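Member of s1p family of ribosomal proteins (Pyrococcus furiosus, PDB 5YH1) probably acts as an exonuclease on nucleic acids, this chain being its manganese-binding DHH-domain part. Local coordinates at residues 42-47 with 183-188; 58-63 with 97-102; 135-140 with 160-165; 143-148 with 175-180. One frame throughout, in Å; residues are numbered along the deposited sequence.

Contact 1. Residues 42-47 with 183-188; sequences MKAAFM and VHVNPH
Helix 32-53 packs against strand 183-185, an outermost strand of the five-stranded parallel sheet, with Val183 as the main point of touch. The helix and strand segments are 8.5 Å apart at their axes, and the signed crossing angle is -127°. The two methyls of Val183 divide the helix between them. CG1 lies between the backbone N and the carbonyl carbon of its own residue (chi1 65°). It meets the backbone CA of Ala44 at 3.9 Å and the selenium SE of selenomethionine Met47 also at 3.9 Å. CG2 takes the other direction and rests on the stem of Lys43, 3.9 Å from CD. The lysine chain is extended and slides past the valine, and its NZ ends on the backbone oxygen of Asp182. Further along the strand, Val185 CG2 touches Ala44 CB at 4.1 Å. Replacing Val183 by an alanine would probably open a gap between helix and strand and leave Met47 SE without its methyl neighbour. Beyond the strand, Asn186 OD1 accepts the backbone N of His188 in an Asx turn. This is helix-on-sheet packing of an alpha/beta fold, helix 32-53 lying across the outermost strand of the DHH-domain sheet.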
loop_
_atom_site.group_PDB
_atom_site.type_symbol
_atom_site.label_atom_id
_atom_site.label_comp_id
_atom_site.label_asym_id
_atom_site.label_seq_id
_atom_site.Cartn_x
_atom_site.Cartn_y
_atom_site.Cartn_z
HETATM N N MSE A 42 15.864 31.849 -14.627
HETATM C CA MSE A 42 15.797 31.843 -16.092
HETATM C C MSE A 42 16.393 30.572 -16.660
HETATM O O MSE A 42 15.899 30.051 -17.646
HETATM C CB MSE A 42 16.473 33.082 -16.689
HETATM C CG MSE A 42 15.583 34.303 -16.451
HETATM SE SE MSE A 42 16.300 35.959 -17.275
HETATM C CE MSE A 42 15.597 35.710 -19.099
ATOM N N LYS A 43 17.446 30.064 -16.044
ATOM C CA LYS A 43 18.013 28.773 -16.438
ATOM C C LYS A 43 17.021 27.623 -16.211
ATOM O O LYS A 43 16.853 26.769 -17.081
ATOM C CB LYS A 43 19.300 28.503 -15.668
ATOM C CG LYS A 43 20.024 27.232 -16.105
ATOM C CD LYS A 43 21.352 27.112 -15.379
ATOM C CE LYS A 43 22.114 25.852 -15.760
ATOM N NZ LYS A 43 23.284 25.702 -14.856
ATOM N N ALA A 44 16.359 27.611 -15.054
ATOM C CA ALA A 44 15.342 26.594 -14.763
ATOM C C ALA A 44 14.257 26.597 -15.830
ATOM O O ALA A 44 13.875 25.545 -16.351
ATOM C CB ALA A 44 14.730 26.824 -13.383
ATOM N N ALA A 45 13.777 27.788 -16.165
ATOM C CA ALA A 45 12.723 27.935 -17.161
ATOM C C ALA A 45 13.211 27.536 -18.549
ATOM O O ALA A 45 12.470 26.934 -19.316
ATOM C CB ALA A 45 12.187 29.358 -17.170
ATOM N N PHE A 46 14.455 27.875 -18.867
ATOM C CA PHE A 46 15.075 27.441 -20.115
ATOM C C PHE A 46 15.078 25.909 -20.229
ATOM O O PHE A 46 14.659 25.357 -21.246
ATOM C CB PHE A 46 16.515 27.977 -20.233
ATOM C CG PHE A 46 17.306 27.346 -21.349
ATOM C CD1 PHE A 46 17.197 27.816 -22.650
ATOM C CD2 PHE A 46 18.145 26.265 -21.105
ATOM C CE1 PHE A 46 17.917 27.220 -23.682
ATOM C CE2 PHE A 46 18.862 25.669 -22.133
ATOM C CZ PHE A 46 18.745 26.147 -23.424
HETATM N N MSE A 47 15.545 25.231 -19.186
HETATM C CA MSE A 47 15.626 23.764 -19.212
HETATM C C MSE A 47 14.266 23.131 -19.346
HETATM O O MSE A 47 14.091 22.175 -20.098
HETATM C CB MSE A 47 16.348 23.258 -17.972
HETATM C CG MSE A 47 17.848 23.466 -18.144
HETATM SE SE MSE A 47 18.792 22.976 -16.493
HETATM C CE MSE A 47 18.649 21.020 -16.752
ATOM N N VAL A 183 20.480 22.760 -12.070
ATOM C CA VAL A 183 20.177 24.103 -11.576
ATOM C C VAL A 183 19.379 24.003 -10.284
ATOM O O VAL A 183 18.424 23.215 -10.182
ATOM C CB VAL A 183 19.441 24.974 -12.612
ATOM C CG1 VAL A 183 18.063 24.422 -12.928
ATOM C CG2 VAL A 183 19.334 26.416 -12.117
ATOM N N HIS A 184 19.803 24.789 -9.297
ATOM C CA HIS A 184 19.194 24.802 -7.984
ATOM C C HIS A 184 18.731 26.230 -7.674
ATOM O O HIS A 184 19.552 27.125 -7.482
ATOM C CB HIS A 184 20.204 24.283 -6.969
ATOM C CG HIS A 184 19.644 24.075 -5.599
ATOM N ND1 HIS A 184 20.420 23.655 -4.543
ATOM C CD2 HIS A 184 18.402 24.268 -5.100
ATOM C CE1 HIS A 184 19.675 23.571 -3.455
ATOM N NE2 HIS A 184 18.449 23.947 -3.765
ATOM N N VAL A 185 17.412 26.435 -7.691
ATOM C CA VAL A 185 16.797 27.712 -7.338
ATOM C C VAL A 185 16.427 27.649 -5.863
ATOM O O VAL A 185 15.541 26.879 -5.464
ATOM C CB VAL A 185 15.536 27.986 -8.179
ATOM C CG1 VAL A 185 14.872 29.287 -7.749
ATOM C CG2 VAL A 185 15.877 28.030 -9.665
ATOM N N ASN A 186 17.123 28.440 -5.055
ATOM C CA ASN A 186 16.953 28.423 -3.605
ATOM C C ASN A 186 17.446 29.755 -3.001
ATOM O O ASN A 186 18.604 30.144 -3.214
ATOM C CB ASN A 186 17.706 27.230 -3.013
ATOM C CG ASN A 186 17.425 27.013 -1.532
ATOM O OD1 ASN A 186 17.220 27.957 -0.775
ATOM N ND2 ASN A 186 17.435 25.749 -1.110
ATOM N N PRO A 187 16.574 30.458 -2.255
ATOM C CA PRO A 187 16.949 31.748 -1.658
ATOM C C PRO A 187 18.173 31.695 -0.733
ATOM O O PRO A 187 18.863 32.702 -0.576
ATOM C CB PRO A 187 15.699 32.142 -0.856
ATOM C CG PRO A 187 14.958 30.856 -0.636
ATOM C CD PRO A 187 15.196 30.078 -1.889
ATOM N N HIS A 188 18.431 30.538 -0.125
ATOM C CA HIS A 188 19.565 30.377 0.786
ATOM C C HIS A 188 20.932 30.616 0.122
ATOM O O HIS A 188 21.894 30.883 0.811
ATOM C CB HIS A 188 19.554 28.980 1.417
ATOM C CG HIS A 188 18.466 28.774 2.424
ATOM N ND1 HIS A 188 18.661 28.967 3.776
ATOM C CD2 HIS A 188 17.179 28.367 2.288
ATOM C CE1 HIS A 188 17.544 28.699 4.428
ATOM N NE2 HIS A 188 16.628 28.334 3.547
#

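Contact 2. Residues 58-63 with 97-102; sequences IILRHH and FKRRPS
Strands 58-63 and 97-102 pair in parallel, with Ile58 beside Phe97 and His63 beside Ser102 at the two ends. Five backbone hydrogen bonds join them. The straightest runs from Leu60 N to Lys98 O at 2.8 Å, with an N-H...O angle of 180°. The bond from His62 N to Arg100 O is longer, 3.3 Å. CA-H...O contacts fill in between these bonds.

Among the polar side chains, His62 NE2 accepts from Arg99 NH1 at 3.2 Å, and each partner lies near the plane of the other. His62 ND1 donates to its own neighbour, His63 O, at 2.8 Å, so both ring nitrogens are used and the ring is fixed in rotation. On the opposite side of the sheet, Arg100 CB lies 3.5 Å above the centre of the Arg61 guanidinium plane. These two arginines share the carboxylate of Asp115. Arg99 has its salt bridge with Glu76.

Apolar contacts complete the pair. Phe97 has CG anti to its backbone N (chi1 180°), which brings CD1 to Ile58 CG2 and CZ to Leu60 CB, both at 4.0 Å. Pro101 CA sits over the face of the His62 ring, 4.2 Å from its centroid, as a CH-pi contact.

Strand 58-63 leads His63 to the metal site, against the side chain of the manganese ligand Asp137. Helices 32-53 and 66-86 cover the face with Ile58, Leu60 and Phe97. Helix 109-126 covers the face with Ile59, Arg61 and Arg100. Strand 97-102 is outermost in the sheet, and strand 58-63 continues it by bonding to strand 132-136.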
loop_
_atom_site.group_PDB
_atom_site.type_symbol
_atom_site.label_atom_id
_atom_site.label_comp_id
_atom_site.label_asym_id
_atom_site.label_seq_id
_atom_site.Cartn_x
_atom_site.Cartn_y
_atom_site.Cartn_z
ATOM N N ILE A 58 8.611 15.064 -18.692
ATOM C CA ILE A 58 8.983 15.740 -17.470
ATOM C C ILE A 58 8.331 15.021 -16.298
ATOM O O ILE A 58 7.140 14.710 -16.339
ATOM C CB ILE A 58 8.519 17.209 -17.505
ATOM C CG1 ILE A 58 9.281 17.970 -18.589
ATOM C CG2 ILE A 58 8.691 17.876 -16.140
ATOM C CD1 ILE A 58 8.778 19.386 -18.805
ATOM N N ILE A 59 9.122 14.751 -15.265
ATOM C CA ILE A 59 8.598 14.312 -13.978
ATOM C C ILE A 59 8.776 15.454 -12.997
ATOM O O ILE A 59 9.897 15.929 -12.789
ATOM C CB ILE A 59 9.371 13.128 -13.379
ATOM C CG1 ILE A 59 9.459 11.981 -14.355
ATOM C CG2 ILE A 59 8.693 12.655 -12.095
ATOM C CD1 ILE A 59 10.387 10.898 -13.846
ATOM N N LEU A 60 7.672 15.873 -12.390
ATOM C CA LEU A 60 7.701 16.885 -11.340
ATOM C C LEU A 60 7.339 16.248 -9.998
ATOM O O LEU A 60 6.214 15.796 -9.797
ATOM C CB LEU A 60 6.760 18.042 -11.691
ATOM C CG LEU A 60 6.974 19.346 -10.918
ATOM C CD1 LEU A 60 6.309 20.506 -11.622
ATOM C CD2 LEU A 60 6.451 19.252 -9.493
ATOM N N ARG A 61 8.311 16.212 -9.093
ATOM C CA ARG A 61 8.120 15.749 -7.718
ATOM C C ARG A 61 8.001 16.950 -6.807
ATOM O O ARG A 61 8.801 17.885 -6.918
ATOM C CB ARG A 61 9.329 14.944 -7.258
ATOM C CG ARG A 61 9.368 13.522 -7.761
ATOM C CD ARG A 61 8.816 12.585 -6.710
ATOM N NE ARG A 61 8.597 11.246 -7.242
ATOM C CZ ARG A 61 7.722 10.384 -6.738
ATOM N NH1 ARG A 61 6.984 10.709 -5.681
ATOM N NH2 ARG A 61 7.591 9.187 -7.282
ATOM N N HIS A 62 7.028 16.919 -5.896
ATOM C CA HIS A 62 6.871 17.972 -4.903
ATOM C C HIS A 62 6.443 17.435 -3.549
ATOM O O HIS A 62 5.724 16.439 -3.457
ATOM C CB HIS A 62 5.872 19.038 -5.383
ATOM C CG HIS A 62 4.462 18.548 -5.503
ATOM N ND1 HIS A 62 3.629 18.407 -4.415
ATOM C CD2 HIS A 62 3.735 18.179 -6.583
ATOM C CE1 HIS A 62 2.453 17.964 -4.817
ATOM N NE2 HIS A 62 2.490 17.821 -6.127
ATOM N N HIS A 63 6.871 18.116 -2.498
ATOM C CA HIS A 63 6.427 17.797 -1.152
ATOM C C HIS A 63 4.901 17.918 -1.057
ATOM O O HIS A 63 4.302 18.773 -1.715
ATOM C CB HIS A 63 7.107 18.712 -0.144
ATOM C CG HIS A 63 6.875 18.314 1.273
ATOM N ND1 HIS A 63 6.174 19.101 2.161
ATOM C CD2 HIS A 63 7.223 17.198 1.950
ATOM C CE1 HIS A 63 6.108 18.488 3.330
ATOM N NE2 HIS A 63 6.742 17.333 3.229
ATOM N N PHE A 97 3.980 14.580 -19.242
ATOM C CA PHE A 97 4.107 15.253 -17.961
ATOM C C PHE A 97 3.472 14.446 -16.835
ATOM O O PHE A 97 2.314 14.035 -16.930
ATOM C CB PHE A 97 3.482 16.643 -18.007
ATOM C CG PHE A 97 3.577 17.381 -16.703
ATOM C CD1 PHE A 97 4.713 18.099 -16.386
ATOM C CD2 PHE A 97 2.537 17.333 -15.782
ATOM C CE1 PHE A 97 4.823 18.768 -15.185
ATOM C CE2 PHE A 97 2.636 18.004 -14.574
ATOM C CZ PHE A 97 3.780 18.722 -14.279
ATOM N N LYS A 98 4.230 14.260 -15.758
ATOM C CA LYS A 98 3.756 13.576 -14.568
ATOM C C LYS A 98 4.089 14.382 -13.322
ATOM O O LYS A 98 5.228 14.801 -13.142
ATOM C CB LYS A 98 4.418 12.203 -14.457
ATOM C CG LYS A 98 4.055 11.247 -15.579
ATOM C CD LYS A 98 2.605 10.796 -15.446
ATOM C CE LYS A 98 2.066 10.259 -16.759
ATOM N NZ LYS A 98 2.778 9.041 -17.189
ATOM N N ARG A 99 3.091 14.583 -12.462
ATOM C CA ARG A 99 3.286 15.231 -11.175
ATOM C C ARG A 99 3.062 14.190 -10.081
ATOM O O ARG A 99 2.014 13.551 -10.040
ATOM C CB ARG A 99 2.334 16.428 -11.028
ATOM C CG ARG A 99 2.545 17.247 -9.764
ATOM C CD ARG A 99 1.702 18.514 -9.751
ATOM N NE ARG A 99 0.281 18.233 -9.965
ATOM C CZ ARG A 99 -0.552 17.743 -9.053
ATOM N NH1 ARG A 99 -0.135 17.480 -7.835
ATOM N NH2 ARG A 99 -1.818 17.521 -9.361
ATOM N N ARG A 100 4.052 14.032 -9.198
ATOM C CA ARG A 100 4.013 13.025 -8.136
ATOM C C ARG A 100 4.378 13.630 -6.791
ATOM O O ARG A 100 5.495 14.113 -6.621
ATOM C CB ARG A 100 4.981 11.891 -8.455
ATOM C CG ARG A 100 4.599 11.138 -9.707
ATOM C CD ARG A 100 5.598 10.055 -10.084
ATOM N NE ARG A 100 5.170 9.424 -11.334
ATOM C CZ ARG A 100 5.973 8.969 -12.290
ATOM N NH1 ARG A 100 7.303 9.022 -12.175
ATOM N NH2 ARG A 100 5.430 8.453 -13.378
ATOM N N PRO A 101 3.442 13.607 -5.821
ATOM C CA PRO A 101 3.800 14.118 -4.506
ATOM C C PRO A 101 4.749 13.189 -3.759
ATOM O O PRO A 101 4.756 11.983 -4.006
ATOM C CB PRO A 101 2.460 14.203 -3.765
ATOM C CG PRO A 101 1.420 14.133 -4.813
ATOM C CD PRO A 101 2.006 13.293 -5.908
ATOM N N SER A 102 5.542 13.780 -2.871
ATOM C CA SER A 102 6.406 13.067 -1.954
ATOM C C SER A 102 5.960 13.462 -0.564
ATOM O O SER A 102 5.949 14.654 -0.232
ATOM C CB SER A 102 7.865 13.476 -2.162
ATOM O OG SER A 102 8.352 13.005 -3.406
#

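Contact 3. Residues 135-140 with 160-165; sequences IVDNGG and VIDHHD. With MN (manganese (II) ion), chain F.
The His163 ring meets Asp137 at its edge, with the carboxylate and ring planes only 16° apart. Both groups bind the same manganese ion, Asp137 through OD1 at 2.3 Å and His163 through NE2 at 2.4 Å. Two waters also bind the metal, and Asp67 and Asp229 complete its shell. ND1 of the ring is held by Tyr195 O. The His164 ring has the Asp162 carboxylate at its edge, where ND1 donates to Asp162 OD1 on its syn side at 2.7 Å.

Asp162, first of the Asp-His-His triplet that names the DHH family, ties the two loops together from the second shell. Its OD1 also takes the backbone N of His163, from above the carboxylate plane. CG stands anti to the backbone N (chi1 -165°), and OD2 reaches across to accept Gly140 N on its anti lone pair at 3.1 Å. With an alanine in its place, Gly140 N, His163 N and His164 ND1 would probably lose their acceptor, and the His164 ring would be freer to turn. A side chain on Gly139 would run into Ile135.

Before the loops, the strands pair in parallel through Ile161 N to Ile135 O and Asp137 N to Ile161 O, each 2.9 Å. Strands 58-63 and 183-185 flank the pair. Helix 66-86 covers Val136 and Ile161, helix 199-210 packs on Ile161 and His163, and helix 145-152 links the strands in a beta-alpha-beta unit.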
loop_
_atom_site.group_PDB
_atom_site.type_symbol
_atom_site.label_atom_id
_atom_site.label_comp_id
_atom_site.label_asym_id
_atom_site.label_seq_id
_atom_site.Cartn_x
_atom_site.Cartn_y
_atom_site.Cartn_z
ATOM N N ILE A 135 12.291 18.842 -9.095
ATOM C CA ILE A 135 11.933 18.586 -7.704
ATOM C C ILE A 135 11.641 19.921 -7.040
ATOM O O ILE A 135 12.433 20.862 -7.178
ATOM C CB ILE A 135 13.070 17.948 -6.892
ATOM C CG1 ILE A 135 13.846 16.927 -7.712
ATOM C CG2 ILE A 135 12.510 17.337 -5.606
ATOM C CD1 ILE A 135 13.055 15.680 -8.045
ATOM N N VAL A 136 10.539 19.986 -6.293
ATOM C CA VAL A 136 10.002 21.260 -5.806
ATOM C C VAL A 136 9.577 21.135 -4.350
ATOM O O VAL A 136 8.883 20.179 -3.974
ATOM C CB VAL A 136 8.792 21.687 -6.650
ATOM C CG1 VAL A 136 8.217 23.008 -6.161
ATOM C CG2 VAL A 136 9.181 21.774 -8.120
ATOM N N ASP A 137 9.991 22.109 -3.544
ATOM C CA ASP A 137 9.796 22.108 -2.085
ATOM C C ASP A 137 10.514 20.956 -1.363
ATOM O O ASP A 137 10.357 20.751 -0.158
ATOM C CB ASP A 137 8.303 22.149 -1.725
ATOM C CG ASP A 137 8.067 22.603 -0.295
ATOM O OD1 ASP A 137 8.734 23.577 0.144
ATOM O OD2 ASP A 137 7.241 21.976 0.399
ATOM N N ASN A 138 11.328 20.235 -2.121
ATOM C CA ASN A 138 12.195 19.180 -1.638
ATOM C C ASN A 138 13.404 19.291 -2.554
ATOM O O ASN A 138 13.349 20.024 -3.543
ATOM C CB ASN A 138 11.557 17.796 -1.848
ATOM C CG ASN A 138 10.740 17.315 -0.664
ATOM O OD1 ASN A 138 10.637 17.981 0.361
ATOM N ND2 ASN A 138 10.136 16.132 -0.812
ATOM N N GLY A 139 14.466 18.547 -2.248
ATOM C CA GLY A 139 15.544 18.345 -3.212
ATOM C C GLY A 139 16.817 19.139 -2.990
ATOM O O GLY A 139 17.860 18.809 -3.554
ATOM N N GLY A 140 16.745 20.183 -2.176
ATOM C CA GLY A 140 17.869 21.101 -2.008
ATOM C C GLY A 140 18.825 20.782 -0.872
ATOM O O GLY A 140 19.577 21.659 -0.450
ATOM N N VAL A 160 16.078 21.753 -9.384
ATOM C CA VAL A 160 15.572 21.870 -8.025
ATOM C C VAL A 160 15.090 23.290 -7.732
ATOM O O VAL A 160 15.828 24.262 -7.960
ATOM C CB VAL A 160 16.641 21.514 -6.983
ATOM C CG1 VAL A 160 16.038 21.600 -5.580
ATOM C CG2 VAL A 160 17.224 20.127 -7.251
ATOM N N ILE A 161 13.856 23.390 -7.230
ATOM C CA ILE A 161 13.262 24.646 -6.759
ATOM C C ILE A 161 12.813 24.423 -5.307
ATOM O O ILE A 161 11.784 23.800 -5.050
ATOM C CB ILE A 161 12.053 25.064 -7.617
ATOM C CG1 ILE A 161 12.462 25.230 -9.084
ATOM C CG2 ILE A 161 11.452 26.363 -7.094
ATOM C CD1 ILE A 161 11.298 25.293 -10.047
ATOM N N ASP A 162 13.601 24.913 -4.359
ATOM C CA ASP A 162 13.388 24.623 -2.954
ATOM C C ASP A 162 13.789 25.840 -2.107
ATOM O O ASP A 162 14.429 26.768 -2.604
ATOM C CB ASP A 162 14.204 23.375 -2.586
ATOM C CG ASP A 162 13.793 22.754 -1.268
ATOM O OD1 ASP A 162 12.765 23.179 -0.680
ATOM O OD2 ASP A 162 14.518 21.827 -0.811
ATOM N N HIS A 163 13.395 25.845 -0.837
ATOM C CA HIS A 163 13.736 26.947 0.081
ATOM C C HIS A 163 14.181 26.469 1.464
ATOM O O HIS A 163 14.211 27.259 2.419
ATOM C CB HIS A 163 12.558 27.926 0.207
ATOM C CG HIS A 163 11.342 27.327 0.832
ATOM N ND1 HIS A 163 10.772 27.826 1.984
ATOM C CD2 HIS A 163 10.597 26.255 0.478
ATOM C CE1 HIS A 163 9.719 27.094 2.302
ATOM N NE2 HIS A 163 9.593 26.139 1.401
ATOM N N HIS A 164 14.549 25.189 1.558
ATOM C CA HIS A 164 15.177 24.638 2.753
ATOM C C HIS A 164 16.677 24.839 2.669
ATOM O O HIS A 164 17.242 24.932 1.572
ATOM C CB HIS A 164 14.830 23.155 2.909
ATOM C CG HIS A 164 13.364 22.913 3.070
ATOM N ND1 HIS A 164 12.501 22.839 1.996
ATOM C CD2 HIS A 164 12.599 22.790 4.180
ATOM C CE1 HIS A 164 11.269 22.661 2.440
ATOM N NE2 HIS A 164 11.302 22.630 3.760
ATOM N N ASP A 165 17.312 24.900 3.834
ATOM C CA ASP A 165 18.749 25.145 3.938
ATOM C C ASP A 165 19.553 23.938 3.434
ATOM O O ASP A 165 19.430 22.847 3.980
ATOM C CB ASP A 165 19.110 25.455 5.401
ATOM C CG ASP A 165 20.592 25.788 5.600
ATOM O OD1 ASP A 165 21.337 26.011 4.615
ATOM O OD2 ASP A 165 21.012 25.819 6.769
HETATM MN MN MN F . 7.605 24.847 1.713
HETATM O O HOH W 1 6.143 23.321 2.196
HETATM O O HOH W 2 8.403 24.142 3.667
#

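Contact 4. Residues 143-148 with 175-180; sequences EDIPAY and AKVDEY
Ile145, Tyr148, Val177 and Tyr180 form the tight part of this contact, between helix 145-152 and the 3-10 turn 176-179. The closest touch is at the edge of the Tyr148 ring, where Val177 CG2 comes 3.6 Å from CE2. Tyr148 CB and Tyr180 CB touch at 3.7 Å. Ile145 CG2 stands over the centre of the Tyr180 ring, 3.8 Å from the centroid and 12° off the ring normal, a CH-pi contact. The other branch of Ile145 has CG1 beside the backbone N (chi1 -72°). It carries CD1 on to Val177 CA at 3.9 Å, so one residue spans both partners. The backbone oxygen of Asp144 lies over one face of the Tyr148 ring.

The looser side is at Lys176. Only the stem of this exposed lysine takes part, with CG 4.1 Å from Ile145 CD1. Tyr180 itself is partly exposed. Pro146 points away from the turn and packs on Glu299 of the second subunit.

Polar groups bond within their own segment or to residues outside the pair. Asp178 OD2 accepts Ala175 N at 2.8 Å, and its OD1 accepts from His184 ND1. The Tyr148 hydroxyl is hydrogen-bonded to Gly139 O, in the loop that follows the metal ligand Asp137.

The two segments are thus held to each other by apolar fit, and their spacing is probably set by the shapes of Ile145, Val177 and the two tyrosines.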
loop_
_atom_site.group_PDB
_atom_site.type_symbol
_atom_site.label_atom_id
_atom_site.label_comp_id
_atom_site.label_asym_id
_atom_site.label_seq_id
_atom_site.Cartn_x
_atom_site.Cartn_y
_atom_site.Cartn_z
ATOM N N GLU A 143 20.335 15.166 2.094
ATOM C CA GLU A 143 19.494 13.957 2.168
ATOM C C GLU A 143 18.935 13.548 0.798
ATOM O O GLU A 143 18.445 12.431 0.632
ATOM C CB GLU A 143 18.334 14.153 3.156
ATOM C CG GLU A 143 18.717 14.006 4.623
ATOM C CD GLU A 143 19.693 15.075 5.103
ATOM O OE1 GLU A 143 20.693 14.709 5.759
ATOM O OE2 GLU A 143 19.480 16.278 4.815
ATOM N N ASP A 144 19.000 14.455 -0.171
ATOM C CA ASP A 144 18.531 14.182 -1.520
ATOM C C ASP A 144 19.597 13.569 -2.438
ATOM O O ASP A 144 19.262 13.051 -3.504
ATOM C CB ASP A 144 17.981 15.461 -2.134
ATOM C CG ASP A 144 16.822 16.029 -1.327
ATOM O OD1 ASP A 144 15.747 15.399 -1.345
ATOM O OD2 ASP A 144 16.994 17.076 -0.666
ATOM N N ILE A 145 20.863 13.607 -2.016
ATOM C CA ILE A 145 21.982 13.165 -2.866
ATOM C C ILE A 145 21.908 11.682 -3.304
ATOM O O ILE A 145 22.155 11.359 -4.477
ATOM C CB ILE A 145 23.330 13.509 -2.196
ATOM C CG1 ILE A 145 23.544 15.029 -2.277
ATOM C CG2 ILE A 145 24.486 12.772 -2.869
ATOM C CD1 ILE A 145 24.769 15.551 -1.555
ATOM N N PRO A 146 21.556 10.775 -2.384
ATOM C CA PRO A 146 21.410 9.370 -2.807
ATOM C C PRO A 146 20.493 9.180 -4.012
ATOM O O PRO A 146 20.812 8.410 -4.911
ATOM C CB PRO A 146 20.835 8.697 -1.565
ATOM C CG PRO A 146 21.388 9.504 -0.427
ATOM C CD PRO A 146 21.456 10.924 -0.919
ATOM N N ALA A 147 19.373 9.896 -4.043
ATOM C CA ALA A 147 18.470 9.852 -5.194
ATOM C C ALA A 147 19.145 10.370 -6.452
ATOM O O ALA A 147 18.968 9.817 -7.540
ATOM C CB ALA A 147 17.208 10.660 -4.908
ATOM N N TYR A 148 19.922 11.438 -6.306
ATOM C CA TYR A 148 20.576 12.057 -7.455
ATOM C C TYR A 148 21.721 11.189 -7.993
ATOM O O TYR A 148 21.931 11.130 -9.196
ATOM C CB TYR A 148 21.070 13.471 -7.121
ATOM C CG TYR A 148 19.987 14.447 -6.678
ATOM C CD1 TYR A 148 18.682 14.363 -7.162
ATOM C CD2 TYR A 148 20.282 15.465 -5.784
ATOM C CE1 TYR A 148 17.713 15.260 -6.759
ATOM C CE2 TYR A 148 19.317 16.365 -5.372
ATOM C CZ TYR A 148 18.037 16.261 -5.863
ATOM O OH TYR A 148 17.088 17.160 -5.453
ATOM N N ALA A 175 26.570 24.677 -2.432
ATOM C CA ALA A 175 26.451 23.619 -1.441
ATOM C C ALA A 175 26.786 22.275 -2.058
ATOM O O ALA A 175 26.828 22.133 -3.278
ATOM C CB ALA A 175 25.045 23.586 -0.869
ATOM N N LYS A 176 26.990 21.289 -1.195
ATOM C CA LYS A 176 27.345 19.938 -1.614
ATOM C C LYS A 176 26.346 19.362 -2.622
ATOM O O LYS A 176 26.745 18.811 -3.650
ATOM C CB LYS A 176 27.445 19.024 -0.394
ATOM C CG LYS A 176 28.109 17.693 -0.688
ATOM C CD LYS A 176 28.171 16.810 0.550
ATOM C CE LYS A 176 28.914 15.513 0.251
ATOM N NZ LYS A 176 28.599 14.456 1.252
ATOM N N VAL A 177 25.052 19.527 -2.342
ATOM C CA VAL A 177 24.001 18.997 -3.216
ATOM C C VAL A 177 24.077 19.564 -4.631
ATOM O O VAL A 177 23.655 18.899 -5.577
ATOM C CB VAL A 177 22.581 19.256 -2.639
ATOM C CG1 VAL A 177 22.215 20.737 -2.727
ATOM C CG2 VAL A 177 21.539 18.406 -3.354
ATOM N N ASP A 178 24.608 20.782 -4.778
ATOM C CA ASP A 178 24.638 21.454 -6.090
ATOM C C ASP A 178 25.487 20.725 -7.132
ATOM O O ASP A 178 25.242 20.855 -8.336
ATOM C CB ASP A 178 25.131 22.901 -5.968
ATOM C CG ASP A 178 24.144 23.799 -5.238
ATOM O OD1 ASP A 178 22.932 23.708 -5.499
ATOM O OD2 ASP A 178 24.583 24.600 -4.397
ATOM N N GLU A 179 26.469 19.953 -6.678
ATOM C CA GLU A 179 27.286 19.149 -7.603
ATOM C C GLU A 179 26.499 18.026 -8.278
ATOM O O GLU A 179 26.938 17.503 -9.296
ATOM C CB GLU A 179 28.493 18.560 -6.879
ATOM C CG GLU A 179 29.467 19.614 -6.379
ATOM C CD GLU A 179 30.540 19.048 -5.458
ATOM O OE1 GLU A 179 30.220 18.203 -4.587
ATOM O OE2 GLU A 179 31.706 19.465 -5.600
ATOM N N TYR A 180 25.339 17.664 -7.730
ATOM C CA TYR A 180 24.554 16.559 -8.278
ATOM C C TYR A 180 23.333 17.005 -9.076
ATOM O O TYR A 180 22.621 16.163 -9.610
ATOM C CB TYR A 180 24.118 15.624 -7.155
ATOM C CG TYR A 180 25.278 15.033 -6.405
ATOM C CD1 TYR A 180 25.847 13.826 -6.802
ATOM C CD2 TYR A 180 25.822 15.690 -5.313
ATOM C CE1 TYR A 180 26.923 13.283 -6.117
ATOM C CE2 TYR A 180 26.900 15.159 -4.622
ATOM C CZ TYR A 180 27.440 13.955 -5.028
ATOM O OH TYR A 180 28.496 13.436 -4.333
#

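Contacts 1, 2 and 3 all belong to the five-stranded parallel sheet, while contact 4 lies beside it. Contacts 2 and 3 are the core ones, with no exposed residue. Contacts 1 and 4 lie farther out, each mostly buried with an exposed lysine at its rim. Contact 2 joins strands at one side of the sheet and contact 3 joins strands in its middle, with direct backbone bonds between 58-63 and 135-140. Contact 1 lays a helix on the opposite outermost strand. Contacts 1 and 4 are apolar across their segments; contact 2 mixes backbone pairing with buried arginines; contact 3 turns polar where the manganese binds. Contact 3 touches each of the others, and 183-188 also meets 175-180.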